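Local coordinates for protein GrgF (Penicillium sp. sh18, PDB 6LZH) that acts as a polyketide transferase in gregatin A biosynthesis, probably fusing two polyketide chains through a Claisen-type condensation, at residues T62-D67 / V95-E100; L35-G40 / D51-F56; L173-E178 / E191-L196; V120-A125 / Q225-T230; A47-I52 / A110-C115. One frame throughout, in Å; residues are numbered along the deposited sequence.

Interaction 1: T62-D67 / V95-E100; sequences TCLLYD and VTWFKE
T62 and L64, two residues apart on strand 62-66, point toward helix 84-99 and meet F98 and W97 there. The tight part lies at T62. Its methyl CG2 stands at the edge of the F98 ring, near the ring plane, only 3.3 Å from F98 CZ. T62 holds CG2 anti to the backbone N (its OG1 has chi1 -66°), which turns the methyl to the phenyl and leaves OG1 to bond A28 N outside the contact. F98 CE2 also lies 3.7 Å from the carbonyl oxygen T62 O, with L64 CB a little farther, 4.1 Å from CE2. The F98 chi1 of -149° departs from a staggered position, consistent with a ring fitted into a confined place; A34 and I36 of strand 32-38 pack on it as well.

Toward the partly exposed W97 the packing is looser. L64 carries CG anti to its backbone N (chi1 173°) and straddles one corner of the indole, CD1 and CD2 each 3.7 Å from W97 CZ3. The F13 ring also meets the W97 indole, while T96, one residue before it on the helix, touches A162 of the second subunit. No hydrogen bond crosses the contact; it is made by van der Waals packing. Helix and strand axes come within 10.9 Å. C63 faces the other way, onto A53 and F56 of helix 49-58, so strand 62-66 has a helix on either side of it. Strand 62-66, helix 84-99 and the parallel strand 108-114 form a beta-alpha-beta crossover that passes over strand 32-38, within the helix-sheet-helix layering of the alpha/beta hydrolase fold.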
# COMPACT_ATOMS: atom_id res chain seq x y z
N THR A 62 13.33 20.22 19.40
CA THR A 62 14.19 19.05 19.26
C THR A 62 13.87 18.31 17.96
O THR A 62 12.73 17.90 17.73
CB THR A 62 14.02 18.11 20.46
OG1 THR A 62 14.51 18.75 21.64
CG2 THR A 62 14.82 16.84 20.26
N CYS A 63 14.88 18.13 17.11
CA CYS A 63 14.67 17.55 15.79
C CYS A 63 15.30 16.17 15.67
O CYS A 63 16.41 15.93 16.15
CB CYS A 63 15.23 18.48 14.70
SG CYS A 63 14.38 20.09 14.66
N LEU A 64 14.54 15.26 15.04
CA LEU A 64 15.00 13.93 14.65
C LEU A 64 15.08 13.90 13.13
O LEU A 64 14.08 14.16 12.44
CB LEU A 64 14.04 12.84 15.15
CG LEU A 64 14.35 11.42 14.64
CD1 LEU A 64 15.74 10.90 15.14
CD2 LEU A 64 13.24 10.45 15.00
N LEU A 65 16.26 13.61 12.60
CA LEU A 65 16.47 13.53 11.16
C LEU A 65 17.07 12.16 10.88
O LEU A 65 18.16 11.86 11.36
CB LEU A 65 17.43 14.66 10.73
CG LEU A 65 17.89 14.77 9.29
CD1 LEU A 65 16.69 14.71 8.39
CD2 LEU A 65 18.69 16.08 9.09
N TYR A 66 16.36 11.33 10.11
CA TYR A 66 16.84 9.96 9.96
C TYR A 66 16.79 9.48 8.51
O TYR A 66 16.09 10.04 7.67
CB TYR A 66 16.07 9.01 10.87
CG TYR A 66 14.62 8.73 10.57
CD1 TYR A 66 14.25 7.83 9.57
CD2 TYR A 66 13.61 9.28 11.35
CE1 TYR A 66 12.94 7.53 9.33
CE2 TYR A 66 12.27 8.98 11.12
CZ TYR A 66 11.94 8.10 10.11
OH TYR A 66 10.62 7.79 9.86
N ASP A 67 17.60 8.45 8.24
CA ASP A 67 17.63 7.85 6.91
C ASP A 67 16.48 6.86 6.80
O ASP A 67 16.35 5.99 7.68
CB ASP A 67 18.97 7.15 6.65
CG ASP A 67 20.12 8.13 6.40
OD1 ASP A 67 19.89 9.14 5.71
OD2 ASP A 67 21.25 7.87 6.86
N VAL A 95 7.64 8.32 16.00
CA VAL A 95 6.88 9.04 17.03
C VAL A 95 6.89 8.26 18.34
O VAL A 95 7.13 8.82 19.42
CB VAL A 95 5.44 9.31 16.54
CG1 VAL A 95 4.51 9.65 17.71
CG2 VAL A 95 5.41 10.40 15.46
N THR A 96 6.65 6.94 18.27
CA THR A 96 6.71 6.08 19.45
C THR A 96 8.04 6.21 20.17
O THR A 96 8.09 6.39 21.39
CB THR A 96 6.48 4.62 19.04
OG1 THR A 96 5.17 4.50 18.49
CG2 THR A 96 6.65 3.67 20.22
N TRP A 97 9.14 6.09 19.42
CA TRP A 97 10.48 6.27 19.98
C TRP A 97 10.64 7.65 20.61
O TRP A 97 11.12 7.78 21.75
CB TRP A 97 11.51 6.06 18.87
CG TRP A 97 12.92 6.25 19.27
CD1 TRP A 97 13.71 5.35 19.92
CD2 TRP A 97 13.73 7.41 19.04
NE1 TRP A 97 14.97 5.89 20.12
CE2 TRP A 97 15.00 7.15 19.59
CE3 TRP A 97 13.49 8.65 18.43
CZ2 TRP A 97 16.03 8.08 19.54
CZ3 TRP A 97 14.52 9.57 18.38
CH2 TRP A 97 15.78 9.29 18.93
N PHE A 98 10.26 8.69 19.87
CA PHE A 98 10.58 10.06 20.29
C PHE A 98 9.88 10.41 21.59
O PHE A 98 10.46 11.14 22.42
CB PHE A 98 10.18 11.06 19.19
CG PHE A 98 11.04 12.27 19.17
CD1 PHE A 98 12.02 12.41 20.14
CD2 PHE A 98 10.94 13.24 18.19
CE1 PHE A 98 12.86 13.48 20.16
CE2 PHE A 98 11.80 14.35 18.20
CZ PHE A 98 12.75 14.45 19.20
N LYS A 99 8.67 9.90 21.79
CA LYS A 99 7.90 10.19 22.99
C LYS A 99 8.65 9.83 24.27
O LYS A 99 8.39 10.41 25.33
CB LYS A 99 6.57 9.45 22.93
CG LYS A 99 5.47 10.22 22.22
CD LYS A 99 4.33 9.32 21.82
CE LYS A 99 3.85 8.47 22.98
NZ LYS A 99 2.43 8.05 22.77
N GLU A 100 9.59 8.87 24.20
CA GLU A 100 10.33 8.48 25.39
C GLU A 100 11.46 9.43 25.73
O GLU A 100 12.07 9.29 26.79
CB GLU A 100 10.87 7.06 25.22
CG GLU A 100 9.78 6.00 25.15
CD GLU A 100 8.99 5.86 26.46
OE1 GLU A 100 9.59 5.42 27.47
OE2 GLU A 100 7.78 6.18 26.47

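Interaction 2: L35-G40 / D51-F56; sequences LIMSPG and DIAKWF
L35 and M37 rise from strand 32-38 toward helix 49-58 and meet F56, A53 and I52 in two separate places. L35 sends one branch to the phenyl ring: CD2 is 3.5 Å from F56 CD2 and 3.7 Å from F56 CE2, approaching the ring obliquely on its CD2-CE2 side. M37 reaches farther. Its chain runs out extended through CG (chi2 172°), bringing SD 3.7 Å from A53 CB, and then bends at chi3 (68°). That turn lays the methyl CE alongside the helix, 3.7 Å from I52 CG2, so sulfur and methyl touch successive residues of one turn. Replacing M37 by alanine removes SD and CE, and would probably leave A53 and the I52 methyl without their partner from the strand, opening a gap under the helix. W112 of strand 108-114 flanks both L35 and M37, and C63 packs beside A53 and F56. The helix axis runs 10.5 Å from the strand axis and nearly antiparallel to it, at 167°. This is the interior of a beta-alpha-beta unit, strand 32-38, helix 49-58 and strand 62-66, whose two strands are neighbours in the alpha/beta hydrolase sheet.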
# COMPACT_ATOMS: atom_id res chain seq x y z
N LEU A 35 10.27 17.68 16.40
CA LEU A 35 10.03 17.62 14.96
C LEU A 35 10.80 16.45 14.37
O LEU A 35 12.02 16.32 14.60
CB LEU A 35 10.45 18.92 14.27
CG LEU A 35 10.01 19.13 12.83
CD1 LEU A 35 8.51 19.33 12.77
CD2 LEU A 35 10.73 20.34 12.24
N ILE A 36 10.10 15.62 13.60
CA ILE A 36 10.69 14.51 12.85
C ILE A 36 10.70 14.90 11.38
O ILE A 36 9.64 15.14 10.79
CB ILE A 36 9.90 13.20 13.06
CG1 ILE A 36 9.81 12.86 14.55
CG2 ILE A 36 10.54 12.07 12.26
CD1 ILE A 36 8.94 11.65 14.84
N MET A 37 11.90 14.97 10.79
CA MET A 37 12.11 15.51 9.46
C MET A 37 12.42 14.41 8.45
O MET A 37 13.27 13.55 8.71
CB MET A 37 13.24 16.55 9.47
CG MET A 37 12.92 17.74 10.39
SD MET A 37 14.32 18.85 10.61
CE MET A 37 14.49 19.57 8.96
N SER A 38 11.74 14.44 7.30
CA SER A 38 11.85 13.40 6.28
C SER A 38 12.42 14.02 5.01
O SER A 38 11.93 15.07 4.56
CB SER A 38 10.48 12.76 5.97
OG SER A 38 9.96 12.03 7.06
N PRO A 39 13.42 13.38 4.39
CA PRO A 39 14.12 14.00 3.26
C PRO A 39 13.45 13.71 1.92
O PRO A 39 12.44 13.00 1.86
CB PRO A 39 15.52 13.37 3.34
CG PRO A 39 15.26 12.00 3.90
CD PRO A 39 14.08 12.13 4.84
N GLY A 40 14.03 14.24 0.84
CA GLY A 40 13.44 14.13 -0.48
C GLY A 40 13.61 12.76 -1.10
O GLY A 40 14.09 11.80 -0.49
N ASP A 51 20.89 21.70 8.27
CA ASP A 51 20.93 23.11 8.63
C ASP A 51 19.55 23.62 9.02
O ASP A 51 19.41 24.47 9.91
CB ASP A 51 21.52 23.94 7.49
CG ASP A 51 22.05 25.29 7.97
OD1 ASP A 51 22.93 25.31 8.86
OD2 ASP A 51 21.57 26.33 7.49
N ILE A 52 18.50 23.07 8.40
CA ILE A 52 17.15 23.43 8.83
C ILE A 52 16.87 22.88 10.22
O ILE A 52 16.26 23.56 11.07
CB ILE A 52 16.12 22.94 7.79
CG1 ILE A 52 16.33 23.67 6.45
CG2 ILE A 52 14.73 23.16 8.32
CD1 ILE A 52 15.42 23.18 5.28
N ALA A 53 17.28 21.63 10.49
CA ALA A 53 17.16 21.10 11.84
C ALA A 53 17.88 21.99 12.84
O ALA A 53 17.34 22.31 13.91
CB ALA A 53 17.71 19.67 11.89
N LYS A 54 19.10 22.41 12.50
CA LYS A 54 19.87 23.28 13.39
C LYS A 54 19.11 24.57 13.69
O LYS A 54 19.08 25.04 14.83
CB LYS A 54 21.23 23.59 12.75
CG LYS A 54 22.14 24.43 13.64
CD LYS A 54 22.69 23.59 14.79
CE LYS A 54 23.75 24.33 15.59
NZ LYS A 54 23.32 24.55 17.01
N TRP A 55 18.47 25.16 12.66
CA TRP A 55 17.69 26.37 12.87
C TRP A 55 16.52 26.13 13.83
O TRP A 55 16.27 26.94 14.73
CB TRP A 55 17.18 26.90 11.52
CG TRP A 55 16.54 28.25 11.57
CD1 TRP A 55 17.13 29.46 11.25
CD2 TRP A 55 15.18 28.56 11.92
NE1 TRP A 55 16.22 30.47 11.40
CE2 TRP A 55 15.02 29.95 11.81
CE3 TRP A 55 14.08 27.79 12.33
CZ2 TRP A 55 13.80 30.60 12.08
CZ3 TRP A 55 12.87 28.43 12.61
CH2 TRP A 55 12.74 29.82 12.48
N PHE A 56 15.75 25.05 13.61
CA PHE A 56 14.65 24.72 14.52
C PHE A 56 15.17 24.44 15.93
O PHE A 56 14.55 24.85 16.92
CB PHE A 56 13.86 23.50 14.01
CG PHE A 56 12.89 23.81 12.89
CD1 PHE A 56 11.96 24.82 13.01
CD2 PHE A 56 12.92 23.07 11.71
CE1 PHE A 56 11.07 25.11 11.97
CE2 PHE A 56 12.04 23.37 10.65
CZ PHE A 56 11.11 24.37 10.79

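Interaction 3: L173-E178 / E191-L196; sequences LPYVNE and EMMPAL
M193 lies beside the Y175 ring in a Met-aromatic contact, made in the insertion between strands 133-137 and 232-237, where alpha/beta hydrolases commonly carry their cap. The sulfur SD is 5.1 Å from the ring centroid and 65° off the ring normal, an oblique approach. The nearest ring atom is Y175 CD2, which M193 CB meets at the ring edge at 3.9 Å. Beyond the sulfur, M193 CE turns back to Y175 CB, 4.1 Å away. Three parts of one side chain thus run along the tyrosine, and the contact is entirely apolar apart from the polarisable sulfur.

Two backbones set this up. M193 leaves helix 187-198 with CG anti to the backbone N (chi1 157°) and goes straight out to SD before bending. The next residue, P194, has no N-H to give to the preceding turn, and the helix kinks there. Y175 follows the short strand 172-174, which pairs with strand 206-208; its own backbone bonds to that of N205. The phenol is held at its far end, where OH forms a hydrogen bond with N42 ND2, so the phenol end is tethered while the CB end packs against M193. From helix 187-198, A189 packs on Y175 and A190 on V176.

The wider shell approaches the active site. The Y175 side chain is about 9 Å from that of C115 and the M193 side chain about 11 Å from that of H269, while M192, on another side of the helix, touches H269 itself. On the outer side of the contact, the bend at chi3 brings the M193 methyl CE to V176 CG2 at 3.9 Å.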
# COMPACT_ATOMS: atom_id res chain seq x y z
N LEU A 173 16.67 0.85 -12.00
CA LEU A 173 16.64 1.74 -13.14
C LEU A 173 17.51 2.95 -12.87
O LEU A 173 17.52 3.46 -11.75
CB LEU A 173 15.22 2.20 -13.44
CG LEU A 173 14.32 1.09 -13.95
CD1 LEU A 173 12.93 1.63 -14.19
CD2 LEU A 173 14.93 0.48 -15.21
N PRO A 174 18.24 3.45 -13.87
CA PRO A 174 18.95 4.72 -13.70
C PRO A 174 18.00 5.89 -13.89
O PRO A 174 16.94 5.79 -14.52
CB PRO A 174 20.00 4.69 -14.82
CG PRO A 174 19.27 3.97 -15.93
CD PRO A 174 18.38 2.93 -15.24
N TYR A 175 18.40 7.03 -13.32
CA TYR A 175 17.65 8.26 -13.53
C TYR A 175 17.62 8.65 -15.01
O TYR A 175 16.63 9.22 -15.49
CB TYR A 175 18.26 9.40 -12.71
CG TYR A 175 17.99 9.33 -11.22
CD1 TYR A 175 17.34 8.24 -10.65
CD2 TYR A 175 18.39 10.36 -10.39
CE1 TYR A 175 17.09 8.20 -9.29
CE2 TYR A 175 18.15 10.33 -9.04
CZ TYR A 175 17.51 9.24 -8.49
OH TYR A 175 17.27 9.23 -7.12
N VAL A 176 18.70 8.34 -15.73
CA VAL A 176 18.85 8.66 -17.15
C VAL A 176 19.50 7.46 -17.82
O VAL A 176 20.60 7.05 -17.44
CB VAL A 176 19.71 9.92 -17.39
CG1 VAL A 176 19.71 10.31 -18.87
CG2 VAL A 176 19.25 11.08 -16.53
N ASN A 177 18.82 6.88 -18.81
CA ASN A 177 19.41 5.80 -19.59
C ASN A 177 20.61 6.32 -20.39
O ASN A 177 20.74 7.52 -20.66
CB ASN A 177 18.39 5.19 -20.55
CG ASN A 177 17.20 4.58 -19.83
OD1 ASN A 177 16.05 4.88 -20.16
ND2 ASN A 177 17.47 3.73 -18.85
N GLU A 178 21.50 5.40 -20.76
CA GLU A 178 22.70 5.80 -21.49
C GLU A 178 22.36 6.51 -22.79
O GLU A 178 23.13 7.35 -23.27
CB GLU A 178 23.58 4.57 -21.78
CG GLU A 178 22.81 3.31 -22.14
CD GLU A 178 22.31 3.30 -23.57
OE1 GLU A 178 21.47 2.43 -23.90
OE2 GLU A 178 22.78 4.14 -24.38
N GLU A 191 15.85 15.45 -13.14
CA GLU A 191 15.98 16.90 -13.14
C GLU A 191 16.74 17.39 -11.92
O GLU A 191 17.52 18.35 -12.01
CB GLU A 191 14.61 17.56 -13.16
CG GLU A 191 14.12 17.97 -14.53
CD GLU A 191 12.63 18.23 -14.54
OE1 GLU A 191 12.02 18.09 -15.62
OE2 GLU A 191 12.08 18.56 -13.47
N MET A 192 16.50 16.78 -10.76
CA MET A 192 17.13 17.26 -9.54
C MET A 192 18.59 16.84 -9.45
O MET A 192 19.42 17.61 -8.95
CB MET A 192 16.35 16.76 -8.32
CG MET A 192 14.95 17.36 -8.24
SD MET A 192 15.02 19.08 -7.71
CE MET A 192 14.96 19.95 -9.28
N MET A 193 18.91 15.64 -9.92
CA MET A 193 20.25 15.07 -9.74
C MET A 193 21.38 16.00 -10.20
O MET A 193 22.31 16.23 -9.41
CB MET A 193 20.33 13.70 -10.44
CG MET A 193 21.74 13.25 -10.83
SD MET A 193 21.76 11.71 -11.78
CE MET A 193 21.12 12.26 -13.36
N PRO A 194 21.35 16.58 -11.41
CA PRO A 194 22.47 17.45 -11.80
C PRO A 194 22.61 18.70 -10.94
O PRO A 194 23.73 19.13 -10.67
CB PRO A 194 22.15 17.79 -13.26
CG PRO A 194 21.23 16.72 -13.71
CD PRO A 194 20.40 16.42 -12.52
N ALA A 195 21.49 19.30 -10.50
CA ALA A 195 21.61 20.48 -9.64
C ALA A 195 22.19 20.11 -8.28
O ALA A 195 23.04 20.83 -7.75
CB ALA A 195 20.25 21.16 -9.47
N LEU A 196 21.75 18.99 -7.72
CA LEU A 196 22.27 18.55 -6.43
C LEU A 196 23.76 18.23 -6.52
O LEU A 196 24.55 18.67 -5.69
CB LEU A 196 21.48 17.32 -5.95
CG LEU A 196 20.01 17.54 -5.58
CD1 LEU A 196 19.33 16.19 -5.35
CD2 LEU A 196 19.89 18.42 -4.35

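Interaction 4: V120-A125 / Q225-T230; sequences VTLAAA and QYISPT
I227 is the residue by which the loop 225-230 presses on helix 116-127, against L122 and A125. In sequence order, Y226 comes first; it turns its ring away from the helix and packs on R150 of the second subunit. I227 then extends CG1 anti to its carbonyl carbon (chi1 -63°), carrying CD1 to the flank of the helix at L122. There CD1 lies 3.9 Å from L122 CD2 and 3.5 Å from the carbonyl oxygen L122 O. The other branch, CG2, meets the small A125 CB at 4.1 Å. A125 leaves room for the loop to come close, the CA atoms of A125 and I227 being 5.5 Å apart. S228 points away and bonds E257 O through OG. The peptide bond before P229 is cis, and the chain folds back on itself: T230 N bonds I227 O at 2.9 Å. K129 NZ also bonds I227 O, tying the loop to the region just past the helix. T230 closes the contact, pointing back toward A125. On its inner side the helix rests on strand 133-137, with L122 on A136 and A125 on A134; A124 packs on L91 and H92 of helix 84-99, and the loop runs on into strand 232-237, the sheet neighbour of strand 133-137.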
# COMPACT_ATOMS: atom_id res chain seq x y z
N VAL A 120 5.12 11.43 2.45
CA VAL A 120 5.09 10.48 3.58
C VAL A 120 4.63 11.18 4.86
O VAL A 120 3.92 10.59 5.69
CB VAL A 120 6.48 9.84 3.72
CG1 VAL A 120 6.64 9.11 5.02
CG2 VAL A 120 6.75 8.92 2.52
N THR A 121 5.07 12.42 5.07
CA THR A 121 4.65 13.20 6.24
C THR A 121 3.13 13.38 6.27
O THR A 121 2.49 13.17 7.31
CB THR A 121 5.37 14.56 6.23
OG1 THR A 121 6.76 14.38 6.57
CG2 THR A 121 4.76 15.55 7.27
N LEU A 122 2.53 13.81 5.15
CA LEU A 122 1.08 13.97 5.12
C LEU A 122 0.36 12.65 5.36
O LEU A 122 -0.68 12.61 6.04
CB LEU A 122 0.66 14.57 3.77
CG LEU A 122 1.16 16.00 3.54
CD1 LEU A 122 1.02 16.42 2.09
CD2 LEU A 122 0.49 17.01 4.48
N ALA A 123 0.87 11.56 4.79
CA ALA A 123 0.20 10.27 4.99
C ALA A 123 0.29 9.83 6.44
O ALA A 123 -0.68 9.31 7.00
CB ALA A 123 0.83 9.21 4.07
N ALA A 124 1.45 10.01 7.06
CA ALA A 124 1.58 9.64 8.47
C ALA A 124 0.65 10.48 9.34
O ALA A 124 0.02 9.97 10.27
CB ALA A 124 3.04 9.78 8.93
N ALA A 125 0.52 11.78 9.02
CA ALA A 125 -0.42 12.63 9.76
C ALA A 125 -1.86 12.20 9.54
O ALA A 125 -2.72 12.45 10.39
CB ALA A 125 -0.25 14.09 9.35
N GLN A 225 -7.56 13.64 3.21
CA GLN A 225 -8.77 14.15 3.86
C GLN A 225 -8.88 13.69 5.30
O GLN A 225 -9.62 14.31 6.08
CB GLN A 225 -10.02 13.72 3.07
CG GLN A 225 -10.34 12.25 3.16
CD GLN A 225 -9.76 11.47 1.99
OE1 GLN A 225 -8.69 11.81 1.45
NE2 GLN A 225 -10.47 10.42 1.57
N TYR A 226 -8.13 12.66 5.70
CA TYR A 226 -8.16 12.16 7.07
C TYR A 226 -7.18 12.87 8.00
O TYR A 226 -7.15 12.56 9.20
CB TYR A 226 -7.87 10.66 7.10
CG TYR A 226 -8.79 9.82 6.24
CD1 TYR A 226 -10.17 9.94 6.34
CD2 TYR A 226 -8.28 8.91 5.34
CE1 TYR A 226 -11.02 9.17 5.57
CE2 TYR A 226 -9.12 8.13 4.55
CZ TYR A 226 -10.49 8.26 4.68
OH TYR A 226 -11.32 7.48 3.89
N ILE A 227 -6.36 13.77 7.49
CA ILE A 227 -5.44 14.46 8.39
C ILE A 227 -6.23 15.25 9.43
O ILE A 227 -5.96 15.16 10.64
CB ILE A 227 -4.48 15.35 7.59
CG1 ILE A 227 -3.60 14.49 6.67
CG2 ILE A 227 -3.65 16.23 8.55
CD1 ILE A 227 -2.86 15.29 5.61
N SER A 228 -7.22 16.01 9.00
CA SER A 228 -7.96 16.83 9.95
C SER A 228 -8.60 15.93 11.01
O SER A 228 -9.14 14.87 10.68
CB SER A 228 -9.03 17.67 9.25
OG SER A 228 -9.95 18.22 10.19
N PRO A 229 -8.59 16.34 12.29
CA PRO A 229 -8.30 17.71 12.72
C PRO A 229 -6.85 18.04 13.08
O PRO A 229 -6.63 19.09 13.72
CB PRO A 229 -9.21 17.87 13.93
CG PRO A 229 -9.20 16.49 14.55
CD PRO A 229 -9.12 15.51 13.39
N THR A 230 -5.89 17.21 12.68
CA THR A 230 -4.48 17.52 12.91
C THR A 230 -4.05 18.69 12.03
O THR A 230 -4.08 18.57 10.80
CB THR A 230 -3.59 16.31 12.61
OG1 THR A 230 -3.93 15.22 13.47
CG2 THR A 230 -2.11 16.69 12.79

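Interaction 5: A47-I52 / A110-C115; sequences AILPDI and ALWGLC
This is a buried, wholly apolar contact between the start of helix 49-58 and the strand 108-114 that leads to active-site C115, with L49 and I52 set against W112 and L114. L49 meets the six-membered ring of the indole obliquely at CZ3, where CG is 3.7 Å and CD2 3.8 Å from W112 CZ3. Its CD1 reaches on to L114 CD2 at 4.0 Å, bridging two strand residues that face the helix. I52 brings a different branch here, CD1, to 4.1 Å from W112 CZ2, the two side chains crossing at about a right angle. W112 holds CG anti to its backbone N (chi1 -178°), which stretches the indole out to the helix. With an alanine in place of L49, the loss of its branches would probably leave a gap beside W112 CZ3 and the L114 methyl. Past L114, C115 has positive phi (62°), as in the strained nucleophile elbow of this fold, and the L114 side chain is about 5 Å from that of H269. The indole's polar NE1 is satisfied by Q284 OE1; the contact itself is held by apolar packing, with no polar bond between the two segments, close to the probable nucleophile.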
# COMPACT_ATOMS: atom_id res chain seq x y z
N ALA A 47 21.75 16.01 3.25
CA ALA A 47 21.78 17.27 2.51
C ALA A 47 20.59 18.15 2.86
O ALA A 47 19.45 17.66 2.92
CB ALA A 47 21.78 17.02 1.00
N ILE A 48 20.87 19.44 3.07
CA ILE A 48 19.89 20.53 3.23
C ILE A 48 19.19 20.49 4.58
O ILE A 48 19.18 21.48 5.32
CB ILE A 48 18.85 20.53 2.09
CG1 ILE A 48 19.53 20.54 0.71
CG2 ILE A 48 17.94 21.74 2.23
CD1 ILE A 48 18.54 20.61 -0.47
N LEU A 49 18.57 19.35 4.90
CA LEU A 49 17.81 19.26 6.14
C LEU A 49 18.64 19.53 7.40
O LEU A 49 18.08 20.10 8.35
CB LEU A 49 17.13 17.90 6.23
CG LEU A 49 15.74 17.80 5.60
CD1 LEU A 49 15.82 18.05 4.09
CD2 LEU A 49 15.11 16.45 5.85
N PRO A 50 19.90 19.10 7.51
CA PRO A 50 20.60 19.32 8.80
C PRO A 50 20.65 20.78 9.22
O PRO A 50 20.47 21.08 10.41
CB PRO A 50 22.01 18.77 8.52
CG PRO A 50 21.77 17.70 7.51
CD PRO A 50 20.72 18.27 6.60
N ASP A 51 20.89 21.70 8.27
CA ASP A 51 20.93 23.11 8.63
C ASP A 51 19.55 23.62 9.02
O ASP A 51 19.41 24.47 9.91
CB ASP A 51 21.52 23.94 7.49
CG ASP A 51 22.05 25.29 7.97
OD1 ASP A 51 22.93 25.31 8.86
OD2 ASP A 51 21.57 26.33 7.49
N ILE A 52 18.50 23.07 8.40
CA ILE A 52 17.15 23.43 8.83
C ILE A 52 16.87 22.88 10.22
O ILE A 52 16.26 23.56 11.07
CB ILE A 52 16.12 22.94 7.79
CG1 ILE A 52 16.33 23.67 6.45
CG2 ILE A 52 14.73 23.16 8.32
CD1 ILE A 52 15.42 23.18 5.28
N ALA A 110 5.71 17.22 16.03
CA ALA A 110 5.30 17.57 14.69
C ALA A 110 6.10 16.76 13.66
O ALA A 110 7.16 16.21 13.96
CB ALA A 110 5.47 19.08 14.46
N LEU A 111 5.54 16.64 12.46
CA LEU A 111 6.21 16.01 11.33
C LEU A 111 6.49 17.07 10.28
O LEU A 111 5.66 17.95 10.05
CB LEU A 111 5.34 14.90 10.72
CG LEU A 111 4.88 13.77 11.64
CD1 LEU A 111 4.06 12.75 10.84
CD2 LEU A 111 6.09 13.12 12.32
N TRP A 112 7.64 16.94 9.61
CA TRP A 112 8.06 17.89 8.58
C TRP A 112 8.69 17.08 7.46
O TRP A 112 9.46 16.16 7.72
CB TRP A 112 9.06 18.89 9.17
CG TRP A 112 9.61 20.00 8.28
CD1 TRP A 112 9.31 21.34 8.35
CD2 TRP A 112 10.62 19.87 7.28
NE1 TRP A 112 10.04 22.04 7.41
CE2 TRP A 112 10.85 21.17 6.74
CE3 TRP A 112 11.34 18.79 6.76
CZ2 TRP A 112 11.78 21.40 5.72
CZ3 TRP A 112 12.26 19.03 5.73
CH2 TRP A 112 12.47 20.32 5.23
N GLY A 113 8.37 17.40 6.22
CA GLY A 113 8.90 16.63 5.11
C GLY A 113 9.12 17.49 3.90
O GLY A 113 8.33 18.39 3.60
N LEU A 114 10.20 17.19 3.16
CA LEU A 114 10.53 17.87 1.91
C LEU A 114 10.37 16.89 0.75
O LEU A 114 10.85 15.76 0.81
CB LEU A 114 11.97 18.40 1.95
CG LEU A 114 12.51 18.97 0.64
CD1 LEU A 114 11.75 20.25 0.21
CD2 LEU A 114 13.99 19.27 0.77
N CYS A 115 9.68 17.32 -0.30
CA CYS A 115 9.58 16.56 -1.55
C CYS A 115 8.90 15.23 -1.24
O CYS A 115 7.78 15.23 -0.72
CB CYS A 115 10.99 16.49 -2.17
SG CYS A 115 11.10 15.52 -3.73

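Interactions 1, 2 and 5 share one sheet. Strands 62-66 and 32-38 pair through L64 N and L35 O, 2.8 Å apart, and strands 32-38 and 108-114 through S38 N and W112 O, 2.9 Å apart. Interactions 2 and 5 share D51 and I52, with centres about 3 Å apart. Interaction 1 lies on the other side of the sheet, its centre about 13 Å from that of interaction 5. Interaction 4 touches interaction 5 where T121 OG1 lies 3.4 Å from G113 CA, two residues before C115. Interaction 3 is centred about 22 Å from interaction 5, though their nearest atoms come within about 5 Å; its Y175 lies near the probable C115-H269-D240 triad.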